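Local coordinates for protein binary enterotoxin of Clostridium perfringens component a (Clostridium perfringens, PDB 5GTT) that binds NAD and probably acts as the ADP-ribosyltransferase component of a two-part Clostridium perfringens enterotoxin, at residues Y93-E98 and D142-E147; G192-T197 and K205-L210; S222-G227 and A370-V375; K329-T334 and D396-Y401. All coordinates share one frame; numbering follows the deposited sequence.

Contact 1 of 4, residues Y93-E98 and D142-E147; sequences YVYYYE and DVTMTE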
loop_
_atom_site.group_PDB
_atom_site.type_symbol
_atom_site.label_atom_id
_atom_site.label_comp_id
_atom_site.label_asym_id
_atom_site.label_seq_id
_atom_site.Cartn_x
_atom_site.Cartn_y
_atom_site.Cartn_z
ATOM N N TYR A 93 -16.296 14.591 -5.787
ATOM C CA TYR A 93 -16.548 13.173 -6.000
ATOM C C TYR A 93 -16.178 12.778 -7.444
ATOM O O TYR A 93 -16.508 13.486 -8.390
ATOM C CB TYR A 93 -18.012 12.843 -5.704
ATOM C CG TYR A 93 -18.410 12.919 -4.236
ATOM C CD1 TYR A 93 -18.733 14.132 -3.640
ATOM C CD2 TYR A 93 -18.496 11.770 -3.461
ATOM C CE1 TYR A 93 -19.118 14.201 -2.285
ATOM C CE2 TYR A 93 -18.880 11.828 -2.120
ATOM C CZ TYR A 93 -19.186 13.041 -1.543
ATOM O OH TYR A 93 -19.559 13.078 -0.216
ATOM N N VAL A 94 -15.488 11.651 -7.606
ATOM C CA VAL A 94 -15.090 11.164 -8.924
ATOM C C VAL A 94 -15.498 9.704 -9.086
ATOM O O VAL A 94 -15.865 9.041 -8.116
ATOM C CB VAL A 94 -13.568 11.281 -9.153
ATOM C CG1 VAL A 94 -13.118 12.732 -9.167
ATOM C CG2 VAL A 94 -12.801 10.479 -8.099
ATOM N N TYR A 95 -15.404 9.194 -10.308
ATOM C CA TYR A 95 -15.957 7.880 -10.623
ATOM C C TYR A 95 -14.990 7.004 -11.391
ATOM O O TYR A 95 -14.305 7.480 -12.294
ATOM C CB TYR A 95 -17.243 8.028 -11.447
ATOM C CG TYR A 95 -18.331 8.819 -10.748
ATOM C CD1 TYR A 95 -18.279 10.207 -10.696
ATOM C CD2 TYR A 95 -19.405 8.180 -10.137
ATOM C CE1 TYR A 95 -19.253 10.939 -10.056
ATOM C CE2 TYR A 95 -20.404 8.909 -9.495
ATOM C CZ TYR A 95 -20.317 10.290 -9.457
ATOM O OH TYR A 95 -21.288 11.035 -8.825
ATOM N N TYR A 96 -14.958 5.715 -11.076
ATOM C CA TYR A 96 -14.307 4.802 -12.007
ATOM C C TYR A 96 -14.846 3.405 -11.806
ATOM O O TYR A 96 -15.228 3.051 -10.711
ATOM C CB TYR A 96 -12.782 4.829 -11.852
ATOM C CG TYR A 96 -12.263 4.526 -10.463
ATOM C CD1 TYR A 96 -12.222 5.510 -9.491
ATOM C CD2 TYR A 96 -11.766 3.264 -10.145
ATOM C CE1 TYR A 96 -11.727 5.243 -8.219
ATOM C CE2 TYR A 96 -11.271 2.991 -8.884
ATOM C CZ TYR A 96 -11.252 3.984 -7.931
ATOM O OH TYR A 96 -10.776 3.719 -6.671
ATOM N N TYR A 97 -14.945 2.638 -12.884
ATOM C CA TYR A 97 -15.269 1.221 -12.742
ATOM C C TYR A 97 -14.041 0.464 -12.251
ATOM O O TYR A 97 -12.914 0.891 -12.491
ATOM C CB TYR A 97 -15.782 0.646 -14.062
ATOM C CG TYR A 97 -17.175 1.142 -14.375
ATOM C CD1 TYR A 97 -18.276 0.630 -13.705
ATOM C CD2 TYR A 97 -17.387 2.135 -15.330
ATOM C CE1 TYR A 97 -19.559 1.087 -13.986
ATOM C CE2 TYR A 97 -18.659 2.597 -15.616
ATOM C CZ TYR A 97 -19.739 2.071 -14.939
ATOM O OH TYR A 97 -21.001 2.528 -15.212
ATOM N N GLU A 98 -14.265 -0.653 -11.563
ATOM C CA GLU A 98 -13.181 -1.409 -10.944
ATOM C C GLU A 98 -13.492 -2.916 -10.878
ATOM O O GLU A 98 -14.665 -3.345 -10.840
ATOM C CB GLU A 98 -12.890 -0.851 -9.543
ATOM C CG GLU A 98 -11.665 -1.405 -8.859
ATOM C CD GLU A 98 -10.400 -1.102 -9.629
ATOM O OE1 GLU A 98 -10.141 -1.780 -10.645
ATOM O OE2 GLU A 98 -9.680 -0.170 -9.231
ATOM N N ASP A 142 -6.249 8.037 -12.816
ATOM C CA ASP A 142 -7.094 8.897 -13.624
ATOM C C ASP A 142 -8.521 8.392 -13.569
ATOM O O ASP A 142 -8.765 7.189 -13.670
ATOM C CB ASP A 142 -6.594 8.966 -15.061
ATOM C CG ASP A 142 -6.430 7.607 -15.683
ATOM O OD1 ASP A 142 -5.338 7.015 -15.546
ATOM O OD2 ASP A 142 -7.397 7.130 -16.304
ATOM N N VAL A 143 -9.451 9.327 -13.399
ATOM C CA VAL A 143 -10.849 9.020 -13.091
ATOM C C VAL A 143 -11.772 9.933 -13.894
ATOM O O VAL A 143 -11.302 10.851 -14.571
ATOM C CB VAL A 143 -11.135 9.212 -11.591
ATOM C CG1 VAL A 143 -10.298 8.239 -10.734
ATOM C CG2 VAL A 143 -10.828 10.656 -11.205
ATOM N N THR A 144 -13.081 9.698 -13.803
ATOM C CA THR A 144 -14.058 10.503 -14.540
ATOM C C THR A 144 -14.831 11.435 -13.596
ATOM O O THR A 144 -14.934 11.179 -12.394
ATOM C CB THR A 144 -15.057 9.622 -15.305
ATOM O OG1 THR A 144 -15.923 8.969 -14.370
ATOM C CG2 THR A 144 -14.330 8.571 -16.131
ATOM N N MET A 145 -15.374 12.514 -14.149
ATOM C CA MET A 145 -16.068 13.516 -13.346
ATOM C C MET A 145 -17.513 13.125 -13.082
ATOM O O MET A 145 -18.153 13.643 -12.165
ATOM C CB MET A 145 -16.024 14.878 -14.041
ATOM C CG MET A 145 -14.612 15.377 -14.298
ATOM S SD MET A 145 -14.620 17.014 -15.017
ATOM C CE MET A 145 -15.355 16.682 -16.625
ATOM N N THR A 146 -18.018 12.211 -13.896
ATOM C CA THR A 146 -19.429 11.858 -13.857
ATOM C C THR A 146 -19.597 10.354 -13.864
ATOM O O THR A 146 -18.675 9.620 -14.224
ATOM C CB THR A 146 -20.204 12.463 -15.048
ATOM O OG1 THR A 146 -19.543 12.134 -16.281
ATOM C CG2 THR A 146 -20.311 13.979 -14.914
ATOM N N GLU A 147 -20.772 9.905 -13.441
ATOM C CA GLU A 147 -21.129 8.503 -13.524
ATOM C C GLU A 147 -21.060 8.107 -14.991
ATOM O O GLU A 147 -21.787 8.655 -15.819
ATOM C CB GLU A 147 -22.519 8.266 -12.943
ATOM C CG GLU A 147 -22.968 6.826 -12.976
ATOM C CD GLU A 147 -24.429 6.683 -12.615
ATOM O OE1 GLU A 147 -25.204 6.171 -13.454
ATOM O OE2 GLU A 147 -24.803 7.098 -11.497
HETATM O O HOH W 1 -18.374 14.907 -9.857
#

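Contact 2 of 4, residues G192-T197 and K205-L210; sequences GLSIVT and KVDADL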
loop_
_atom_site.group_PDB
_atom_site.type_symbol
_atom_site.label_atom_id
_atom_site.label_comp_id
_atom_site.label_asym_id
_atom_site.label_seq_id
_atom_site.Cartn_x
_atom_site.Cartn_y
_atom_site.Cartn_z
ATOM N N GLY A 192 -19.169 3.404 2.202
ATOM C CA GLY A 192 -20.477 2.823 2.009
ATOM C C GLY A 192 -20.539 1.848 0.858
ATOM O O GLY A 192 -19.648 1.812 0.003
ATOM N N LEU A 193 -21.590 1.039 0.843
ATOM C CA LEU A 193 -21.770 0.066 -0.229
ATOM C C LEU A 193 -23.236 -0.075 -0.607
ATOM O O LEU A 193 -24.097 -0.143 0.260
ATOM C CB LEU A 193 -21.201 -1.287 0.191
ATOM C CG LEU A 193 -21.437 -2.499 -0.706
ATOM C CD1 LEU A 193 -20.658 -2.408 -2.032
ATOM C CD2 LEU A 193 -21.057 -3.757 0.061
ATOM N N SER A 194 -23.518 -0.132 -1.906
ATOM C CA SER A 194 -24.890 -0.337 -2.340
ATOM C C SER A 194 -24.904 -1.007 -3.708
ATOM O O SER A 194 -23.874 -1.093 -4.365
ATOM C CB SER A 194 -25.635 0.993 -2.382
ATOM O OG SER A 194 -24.978 1.913 -3.237
ATOM N N ILE A 195 -26.048 -1.521 -4.125
ATOM C CA ILE A 195 -26.168 -1.996 -5.503
ATOM C C ILE A 195 -26.892 -0.925 -6.292
ATOM O O ILE A 195 -27.903 -0.399 -5.827
ATOM C CB ILE A 195 -26.919 -3.342 -5.599
ATOM C CG1 ILE A 195 -26.068 -4.458 -4.980
ATOM C CG2 ILE A 195 -27.239 -3.683 -7.045
ATOM C CD1 ILE A 195 -26.803 -5.777 -4.786
ATOM N N VAL A 196 -26.363 -0.572 -7.461
ATOM C CA VAL A 196 -27.048 0.375 -8.337
ATOM C C VAL A 196 -27.279 -0.255 -9.703
ATOM O O VAL A 196 -26.512 -1.115 -10.123
ATOM C CB VAL A 196 -26.263 1.684 -8.502
ATOM C CG1 VAL A 196 -26.094 2.365 -7.144
ATOM C CG2 VAL A 196 -24.892 1.424 -9.156
ATOM N N THR A 197 -28.347 0.155 -10.384
ATOM C CA THR A 197 -28.605 -0.343 -11.734
ATOM C C THR A 197 -28.338 0.736 -12.774
ATOM O O THR A 197 -28.941 1.811 -12.746
ATOM C CB THR A 197 -30.038 -0.855 -11.881
ATOM O OG1 THR A 197 -30.247 -1.929 -10.956
ATOM C CG2 THR A 197 -30.279 -1.368 -13.297
ATOM N N LYS A 205 -21.680 -0.461 -5.992
ATOM C CA LYS A 205 -21.185 0.882 -5.769
ATOM C C LYS A 205 -20.460 0.957 -4.429
ATOM O O LYS A 205 -21.068 0.808 -3.362
ATOM C CB LYS A 205 -22.338 1.886 -5.815
ATOM C CG LYS A 205 -21.920 3.345 -5.937
ATOM C CD LYS A 205 -23.159 4.264 -5.994
ATOM C CE LYS A 205 -22.780 5.742 -5.918
ATOM N NZ LYS A 205 -23.952 6.667 -6.076
ATOM N N VAL A 206 -19.155 1.170 -4.512
ATOM C CA VAL A 206 -18.324 1.415 -3.339
ATOM C C VAL A 206 -18.136 2.902 -3.188
ATOM O O VAL A 206 -17.414 3.536 -3.964
ATOM C CB VAL A 206 -16.951 0.730 -3.459
ATOM C CG1 VAL A 206 -15.985 1.164 -2.302
ATOM C CG2 VAL A 206 -17.144 -0.763 -3.516
ATOM N N ASP A 207 -18.834 3.474 -2.218
ATOM C CA ASP A 207 -18.500 4.805 -1.770
ATOM C C ASP A 207 -17.245 4.713 -0.919
ATOM O O ASP A 207 -17.147 3.855 -0.026
ATOM C CB ASP A 207 -19.663 5.416 -1.003
ATOM C CG ASP A 207 -20.912 5.487 -1.863
ATOM O OD1 ASP A 207 -20.922 6.324 -2.784
ATOM O OD2 ASP A 207 -21.850 4.684 -1.659
ATOM N N ALA A 208 -16.283 5.580 -1.214
ATOM C CA ALA A 208 -15.046 5.624 -0.432
ATOM C C ALA A 208 -14.508 7.038 -0.291
ATOM O O ALA A 208 -14.863 7.925 -1.058
ATOM C CB ALA A 208 -13.990 4.731 -1.071
ATOM N N ASP A 209 -13.641 7.232 0.699
ATOM C CA ASP A 209 -12.856 8.457 0.824
ATOM C C ASP A 209 -11.415 8.225 0.376
ATOM O O ASP A 209 -10.817 7.182 0.672
ATOM C CB ASP A 209 -12.805 8.962 2.268
ATOM C CG ASP A 209 -14.094 9.571 2.751
ATOM O OD1 ASP A 209 -15.025 9.862 1.957
ATOM O OD2 ASP A 209 -14.153 9.777 3.969
ATOM N N LEU A 210 -10.847 9.205 -0.311
ATOM C CA LEU A 210 -9.408 9.211 -0.539
ATOM C C LEU A 210 -8.742 9.806 0.689
ATOM O O LEU A 210 -9.044 10.935 1.072
ATOM C CB LEU A 210 -9.050 10.021 -1.780
ATOM C CG LEU A 210 -7.621 9.811 -2.274
ATOM C CD1 LEU A 210 -7.574 8.579 -3.183
ATOM C CD2 LEU A 210 -7.128 11.051 -3.003
#

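Contact 3 of 4, residues S222-G227 and A370-V375; sequences SASQWG and AAYVSV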
loop_
_atom_site.group_PDB
_atom_site.type_symbol
_atom_site.label_atom_id
_atom_site.label_comp_id
_atom_site.label_asym_id
_atom_site.label_seq_id
_atom_site.Cartn_x
_atom_site.Cartn_y
_atom_site.Cartn_z
ATOM N N SER A 222 12.825 11.880 5.900
ATOM C CA SER A 222 11.580 11.987 6.655
ATOM C C SER A 222 11.414 10.827 7.620
ATOM O O SER A 222 10.992 11.017 8.772
ATOM C CB SER A 222 10.365 12.039 5.720
ATOM O OG SER A 222 10.356 13.221 4.940
ATOM N N ALA A 223 11.742 9.624 7.153
ATOM C CA ALA A 223 11.564 8.437 7.989
ATOM C C ALA A 223 12.447 8.520 9.235
ATOM O O ALA A 223 12.019 8.202 10.354
ATOM C CB ALA A 223 11.876 7.190 7.205
ATOM N N SER A 224 13.682 8.953 9.037
ATOM C CA SER A 224 14.594 9.070 10.154
ATOM C C SER A 224 14.120 10.130 11.126
ATOM O O SER A 224 14.092 9.898 12.332
ATOM C CB SER A 224 16.005 9.391 9.671
ATOM O OG SER A 224 16.719 8.191 9.475
ATOM N N GLN A 225 13.758 11.297 10.607
ATOM C CA GLN A 225 13.287 12.361 11.482
ATOM C C GLN A 225 12.090 11.894 12.313
ATOM O O GLN A 225 12.023 12.170 13.508
ATOM C CB GLN A 225 12.945 13.609 10.664
ATOM C CG GLN A 225 14.180 14.263 10.057
ATOM C CD GLN A 225 13.858 15.422 9.132
ATOM O OE1 GLN A 225 12.757 15.508 8.582
ATOM N NE2 GLN A 225 14.830 16.313 8.938
ATOM N N TRP A 226 11.171 11.165 11.685
ATOM C CA TRP A 226 9.976 10.667 12.369
ATOM C C TRP A 226 10.341 9.673 13.466
ATOM O O TRP A 226 9.821 9.749 14.589
ATOM C CB TRP A 226 9.012 10.012 11.373
ATOM C CG TRP A 226 7.755 9.500 12.011
ATOM C CD1 TRP A 226 6.587 10.187 12.196
ATOM C CD2 TRP A 226 7.542 8.192 12.565
ATOM N NE1 TRP A 226 5.658 9.387 12.828
ATOM C CE2 TRP A 226 6.221 8.159 13.066
ATOM C CE3 TRP A 226 8.342 7.043 12.680
ATOM C CZ2 TRP A 226 5.680 7.030 13.681
ATOM C CZ3 TRP A 226 7.800 5.918 13.287
ATOM C CH2 TRP A 226 6.474 5.924 13.784
ATOM N N GLY A 227 11.244 8.749 13.139
ATOM C CA GLY A 227 11.664 7.732 14.081
ATOM C C GLY A 227 12.359 8.337 15.290
ATOM O O GLY A 227 12.073 7.968 16.435
ATOM N N ALA A 370 4.769 -1.367 19.375
ATOM C CA ALA A 370 5.883 -1.472 18.455
ATOM C C ALA A 370 6.751 -0.255 18.701
ATOM O O ALA A 370 6.277 0.716 19.287
ATOM C CB ALA A 370 5.381 -1.523 16.998
ATOM N N ALA A 371 8.010 -0.287 18.270
ATOM C CA ALA A 371 8.871 0.874 18.464
ATOM C C ALA A 371 9.817 1.034 17.293
ATOM O O ALA A 371 10.185 0.058 16.641
ATOM C CB ALA A 371 9.662 0.758 19.771
ATOM N N TYR A 372 10.208 2.272 17.022
ATOM C CA TYR A 372 11.236 2.522 16.026
ATOM C C TYR A 372 12.590 2.260 16.679
ATOM O O TYR A 372 13.182 3.165 17.262
ATOM C CB TYR A 372 11.135 3.954 15.498
ATOM C CG TYR A 372 12.029 4.268 14.309
ATOM C CD1 TYR A 372 13.317 4.737 14.495
ATOM C CD2 TYR A 372 11.567 4.129 13.007
ATOM C CE1 TYR A 372 14.137 5.042 13.426
ATOM C CE2 TYR A 372 12.379 4.428 11.924
ATOM C CZ TYR A 372 13.667 4.887 12.141
ATOM O OH TYR A 372 14.486 5.193 11.074
ATOM N N VAL A 373 13.074 1.020 16.589
ATOM C CA VAL A 373 14.262 0.592 17.342
ATOM C C VAL A 373 15.548 1.100 16.703
ATOM O O VAL A 373 16.639 0.933 17.252
ATOM C CB VAL A 373 14.314 -0.955 17.468
ATOM C CG1 VAL A 373 13.205 -1.459 18.383
ATOM C CG2 VAL A 373 14.161 -1.606 16.097
ATOM N N SER A 374 15.418 1.731 15.540
ATOM C CA SER A 374 16.574 2.258 14.840
ATOM C C SER A 374 17.008 3.623 15.346
ATOM O O SER A 374 17.927 4.228 14.792
ATOM C CB SER A 374 16.299 2.321 13.335
ATOM O OG SER A 374 16.694 1.109 12.734
ATOM N N VAL A 375 16.369 4.102 16.409
ATOM C CA VAL A 375 16.924 5.228 17.146
ATOM C C VAL A 375 18.187 4.787 17.882
ATOM O O VAL A 375 19.063 5.603 18.168
ATOM C CB VAL A 375 15.921 5.812 18.155
ATOM C CG1 VAL A 375 14.780 6.476 17.412
ATOM C CG2 VAL A 375 15.398 4.726 19.093
HETATM O O HOH W 2 16.766 5.907 11.369
#

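Contact 4 of 4, residues K329-T334 and D396-Y401; sequences KWLGKT and DNITEY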
loop_
_atom_site.group_PDB
_atom_site.type_symbol
_atom_site.label_atom_id
_atom_site.label_comp_id
_atom_site.label_asym_id
_atom_site.label_seq_id
_atom_site.Cartn_x
_atom_site.Cartn_y
_atom_site.Cartn_z
ATOM N N LYS A 329 -4.951 -19.230 -1.965
ATOM C CA LYS A 329 -4.643 -19.756 -0.644
ATOM C C LYS A 329 -4.715 -18.694 0.454
ATOM O O LYS A 329 -5.330 -18.914 1.500
ATOM C CB LYS A 329 -3.252 -20.400 -0.654
ATOM C CG LYS A 329 -2.926 -21.207 0.589
ATOM C CD LYS A 329 -1.572 -21.889 0.448
ATOM C CE LYS A 329 -1.331 -22.889 1.569
ATOM N NZ LYS A 329 -2.379 -23.955 1.587
ATOM N N TRP A 330 -4.104 -17.539 0.216
ATOM C CA TRP A 330 -3.854 -16.605 1.317
ATOM C C TRP A 330 -4.696 -15.327 1.322
ATOM O O TRP A 330 -4.732 -14.615 2.326
ATOM C CB TRP A 330 -2.374 -16.215 1.329
ATOM C CG TRP A 330 -1.481 -17.365 1.586
ATOM C CD1 TRP A 330 -0.602 -17.938 0.707
ATOM C CD2 TRP A 330 -1.382 -18.113 2.800
ATOM N NE1 TRP A 330 0.042 -18.989 1.308
ATOM C CE2 TRP A 330 -0.417 -19.118 2.592
ATOM C CE3 TRP A 330 -2.018 -18.030 4.045
ATOM C CZ2 TRP A 330 -0.069 -20.033 3.585
ATOM C CZ3 TRP A 330 -1.673 -18.936 5.026
ATOM C CH2 TRP A 330 -0.707 -19.927 4.792
ATOM N N LEU A 331 -5.355 -15.021 0.211
ATOM C CA LEU A 331 -6.131 -13.791 0.140
ATOM C C LEU A 331 -7.202 -13.795 1.225
ATOM O O LEU A 331 -7.930 -14.776 1.369
ATOM C CB LEU A 331 -6.767 -13.642 -1.237
ATOM C CG LEU A 331 -7.016 -12.246 -1.792
ATOM C CD1 LEU A 331 -5.771 -11.393 -1.667
ATOM C CD2 LEU A 331 -7.450 -12.355 -3.249
ATOM N N GLY A 332 -7.270 -12.715 2.000
ATOM C CA GLY A 332 -8.287 -12.558 3.029
ATOM C C GLY A 332 -8.074 -13.357 4.301
ATOM O O GLY A 332 -8.943 -13.380 5.179
ATOM N N LYS A 333 -6.922 -14.005 4.427
ATOM C CA LYS A 333 -6.694 -14.866 5.581
ATOM C C LYS A 333 -6.070 -14.094 6.727
ATOM O O LYS A 333 -5.390 -13.078 6.522
ATOM C CB LYS A 333 -5.804 -16.060 5.219
ATOM C CG LYS A 333 -6.431 -17.054 4.248
ATOM C CD LYS A 333 -7.799 -17.513 4.718
ATOM C CE LYS A 333 -8.301 -18.678 3.894
ATOM N NZ LYS A 333 -8.517 -18.279 2.484
ATOM N N THR A 334 -6.332 -14.575 7.940
ATOM C CA THR A 334 -5.693 -14.043 9.129
ATOM C C THR A 334 -4.505 -14.908 9.527
ATOM O O THR A 334 -4.631 -16.113 9.725
ATOM C CB THR A 334 -6.677 -13.942 10.308
ATOM O OG1 THR A 334 -7.732 -13.035 9.965
ATOM C CG2 THR A 334 -5.959 -13.428 11.560
ATOM N N ASP A 396 -5.055 -8.228 3.048
ATOM C CA ASP A 396 -6.008 -7.388 2.342
ATOM C C ASP A 396 -5.875 -7.549 0.844
ATOM O O ASP A 396 -6.867 -7.519 0.103
ATOM C CB ASP A 396 -5.795 -5.923 2.709
ATOM C CG ASP A 396 -5.849 -5.690 4.197
ATOM O OD1 ASP A 396 -6.772 -6.252 4.823
ATOM O OD2 ASP A 396 -4.973 -4.959 4.728
ATOM N N ASN A 397 -4.639 -7.705 0.386
ATOM C CA ASN A 397 -4.429 -7.893 -1.053
ATOM C C ASN A 397 -3.069 -8.524 -1.328
ATOM O O ASN A 397 -2.182 -8.467 -0.486
ATOM C CB ASN A 397 -4.548 -6.558 -1.793
ATOM C CG ASN A 397 -5.168 -6.700 -3.170
ATOM O OD1 ASN A 397 -5.292 -7.802 -3.711
ATOM N ND2 ASN A 397 -5.551 -5.575 -3.754
ATOM N N ILE A 398 -2.939 -9.135 -2.501
ATOM C CA ILE A 398 -1.701 -9.735 -2.984
ATOM C C ILE A 398 -1.543 -9.276 -4.431
ATOM O O ILE A 398 -2.394 -9.572 -5.272
ATOM C CB ILE A 398 -1.747 -11.270 -2.893
ATOM C CG1 ILE A 398 -1.946 -11.709 -1.439
ATOM C CG2 ILE A 398 -0.492 -11.900 -3.479
ATOM C CD1 ILE A 398 -2.272 -13.175 -1.281
ATOM N N THR A 399 -0.482 -8.522 -4.706
ATOM C CA THR A 399 -0.290 -7.887 -6.009
ATOM C C THR A 399 1.097 -8.193 -6.565
ATOM O O THR A 399 2.101 -7.889 -5.928
ATOM C CB THR A 399 -0.466 -6.364 -5.904
ATOM O OG1 THR A 399 -1.672 -6.079 -5.189
ATOM C CG2 THR A 399 -0.529 -5.740 -7.274
ATOM N N GLU A 400 1.176 -8.802 -7.741
ATOM C CA GLU A 400 2.488 -9.156 -8.258
ATOM C C GLU A 400 3.116 -8.008 -9.043
ATOM O O GLU A 400 2.418 -7.154 -9.596
ATOM C CB GLU A 400 2.409 -10.414 -9.138
ATOM C CG GLU A 400 1.710 -10.226 -10.461
ATOM C CD GLU A 400 0.217 -10.514 -10.386
ATOM O OE1 GLU A 400 -0.368 -10.407 -9.283
ATOM O OE2 GLU A 400 -0.377 -10.854 -11.430
ATOM N N TYR A 401 4.445 -7.995 -9.085
ATOM C CA TYR A 401 5.177 -7.106 -9.989
ATOM C C TYR A 401 6.477 -7.798 -10.364
ATOM O O TYR A 401 6.953 -8.634 -9.611
ATOM C CB TYR A 401 5.438 -5.739 -9.338
ATOM C CG TYR A 401 6.748 -5.607 -8.585
ATOM C CD1 TYR A 401 6.840 -5.934 -7.230
ATOM C CD2 TYR A 401 7.885 -5.124 -9.219
ATOM C CE1 TYR A 401 8.034 -5.799 -6.545
ATOM C CE2 TYR A 401 9.078 -4.989 -8.548
ATOM C CZ TYR A 401 9.153 -5.326 -7.213
ATOM O OH TYR A 401 10.356 -5.183 -6.548
#

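Contact 1 of 4, residues Y93-E98 and D142-E147
Tyr95 O takes the backbone N-H of Thr144, and the hydroxyl of the same threonine lies close by. The Thr144 N to Tyr95 O bond is 2.9 Å long and nearly straight, 170° at the hydrogen, in the carbonyl plane. Thr144 OG1 is 3.0 Å from Tyr95 O and 2.8 Å from Thr146 O, so its single proton may go to either. The chi1 of 70° puts OG1 between these two carbonyls. Tyr95 N returns a bond to Thr144 O, with the donor tilted 21° from the carbonyl plane. The two residues thus form one antiparallel hydrogen-bonded pair. The Tyr95 ring lies against the chain that follows Thr144: the peptide from Thr146 to Glu147 passes over one face, with Glu147 N 3.6 Å above the ring centre. Thr144 O meets the ring at its edge, in plane. The phenol oxygen is held by Asp11, and the ring also stacks with His159. Val143 spreads its two methyls. CG2 presses on Val94 CB at 3.5 Å, which is tight, and the two side chains cross at about a right angle. CG1 reaches CD1 of the Tyr96 ring at 3.6 Å, an oblique approach. A water near Tyr93 O and Met145 O probably links them, though it has other acceptors in reach. The single bridge joins strand 92-98, at the border of the five-stranded sheet, to Thr144, in the chain of strand 141-143 of the three-stranded sheet, the two-sheet core of the ADP-ribosyltransferase fold.

Contact 2 of 4, residues G192-T197 and K205-L210
Lys205 meets the side chains of Ser194 and Val196 with its methylenes. Its chain is extended throughout, with CG anti to the backbone N at chi1 -166°. The aliphatic part does the touching: Lys205 CD packs on Val196 CG1 at 3.7 Å, the two side chains crossing at a slant, and Lys205 CB sits 3.7 Å from Ser194 OG. The ammonium end points clear of strand 192-197. Ser194 holds its hydroxyl between its own N and carbonyl carbon, chi1 57°, which leaves OG beside the lysine methylenes. Asp207 lies on the same face of the sheet as Ser194 and Lys205. It is paired with Gly192, where no side chain stands beside it, and its CB lies 3.7 Å from Gly192 O. The carboxylate finds its partner elsewhere, as OD1 is hydrogen-bonded to His159. Leu193 and Val206 occupy the other face as a non-hydrogen-bonded pair. Leu193 CD1 swings back to the partner strand, 4.2 Å from Val206 CG2 and 3.5 Å from Lys205 O. The backbones bond at Ser194 and Lys205 in both directions; Lys205 N to Ser194 O is the shorter at 2.8 Å. At Gly192 and Asp207 the bonds are less regular: Asp207 N to Gly192 O is weak, 130° at the hydrogen, and Gly192 N stands above the carbonyl plane of Asp207. The strands are the arms of the hairpin 187-198 and 201-211. Helix 120-130 packs on the Leu193 and Val206 face through Phe126, and strand 156-162 runs along the far edge of 201-211.

Contact 3 of 4, residues S222-G227 and A370-V375
The backbones come nearest at Gly227 and Tyr372, with CA atoms 5.6 Å apart, where helix 222-227 runs at 118° to the short strand 370-372. No direct hydrogen bond joins them. The main touch is a CH-pi contact. Gly227 CA stands over the face of the Tyr372 ring, 3.5 Å from its centroid and 14° off the normal. With no side chain at Gly227, the tyrosine ring lies directly on the backbone of the helix. Tyr372 reaches there with CG anti to its backbone N, chi1 -172°. Its hydroxyl extends to the first turn of the segment. A water in the ring plane lies 3.0 Å from Ser224 OG and 2.4 Å from Tyr372 OH; the second distance is too short, so the bridge is doubtful. Trp226 adds a looser touch, with CZ3 4.2 Å from Tyr372 CD2, the indole offering its edge. Val375 CG1 also meets Gly227 O at 3.2 Å. Tyr372 is also the centre of an inverse gamma turn, after which the chain enters the 3-10 segment 373-375. Helix 220-236 thus rests on strand 370-372, with Tyr231 further along the helix also touching Tyr372, and strand 384-387, which carries the NAD-binding Glu384, pairs alongside.

Contact 4 of 4, residues K329-T334 and D396-Y401
Leu331 sets one of its end methyls, CD1, against the backbone of strand 396-401. This is the close part of the contact. CD1 lies 3.7 Å from Ile398 N, 3.8 Å from Asn397 CA and 3.8 Å from Ile398 CG1. With CG turned roughly anti to its own N, chi1 -150°, the leucine reaches across to the strand. Ile398 answers from the strand, its CB pointing at the turn and its CD1 meeting Trp330 CB at 4.0 Å. The indole itself turns from the strand and packs on Phe326 and, edge to face, on Phe306. No hydrogen bond crosses between the segments. Asn397 turns OD1 back to Ile398 N at 3.0 Å, a bent bond, while its ND2 goes to Asp101 O. The other side is loose. Gly332 and Lys333 are exposed, and the lysine extends clear of the strand, where NZ makes a weak bond to Lys329 O. Lys333 N bonds Trp330 O across the turn, and Gly332 has the positive phi of its third position. The motif is a type II beta turn closing helix 320-330 and leading into strand 334-336, the edge strand next to 392-403 in the five-stranded sheet of the C-terminal ADP-ribosyltransferase-like half.

From the N terminus, contact 1 comes first and closes a loop of 43 residues that holds helix 120-130. Contact 2 follows after it in series and closes a tight hairpin. Both reach the same five-stranded sheet, with centres 12 Å apart, in the N-terminal ADP-ribosyltransferase-like half. The chain then passes from strand 201-211 to helix 220-236 and opens contact 3, whose loop of 142 residues is the longest. Contact 4 opens within that loop and closes beyond it, so the two cross. They tie different parts of the C-terminal half: 222-227 with 370-375 joins a helix to its three-stranded sheet, and 329-334 with 396-401 joins a helix end to its five-stranded one.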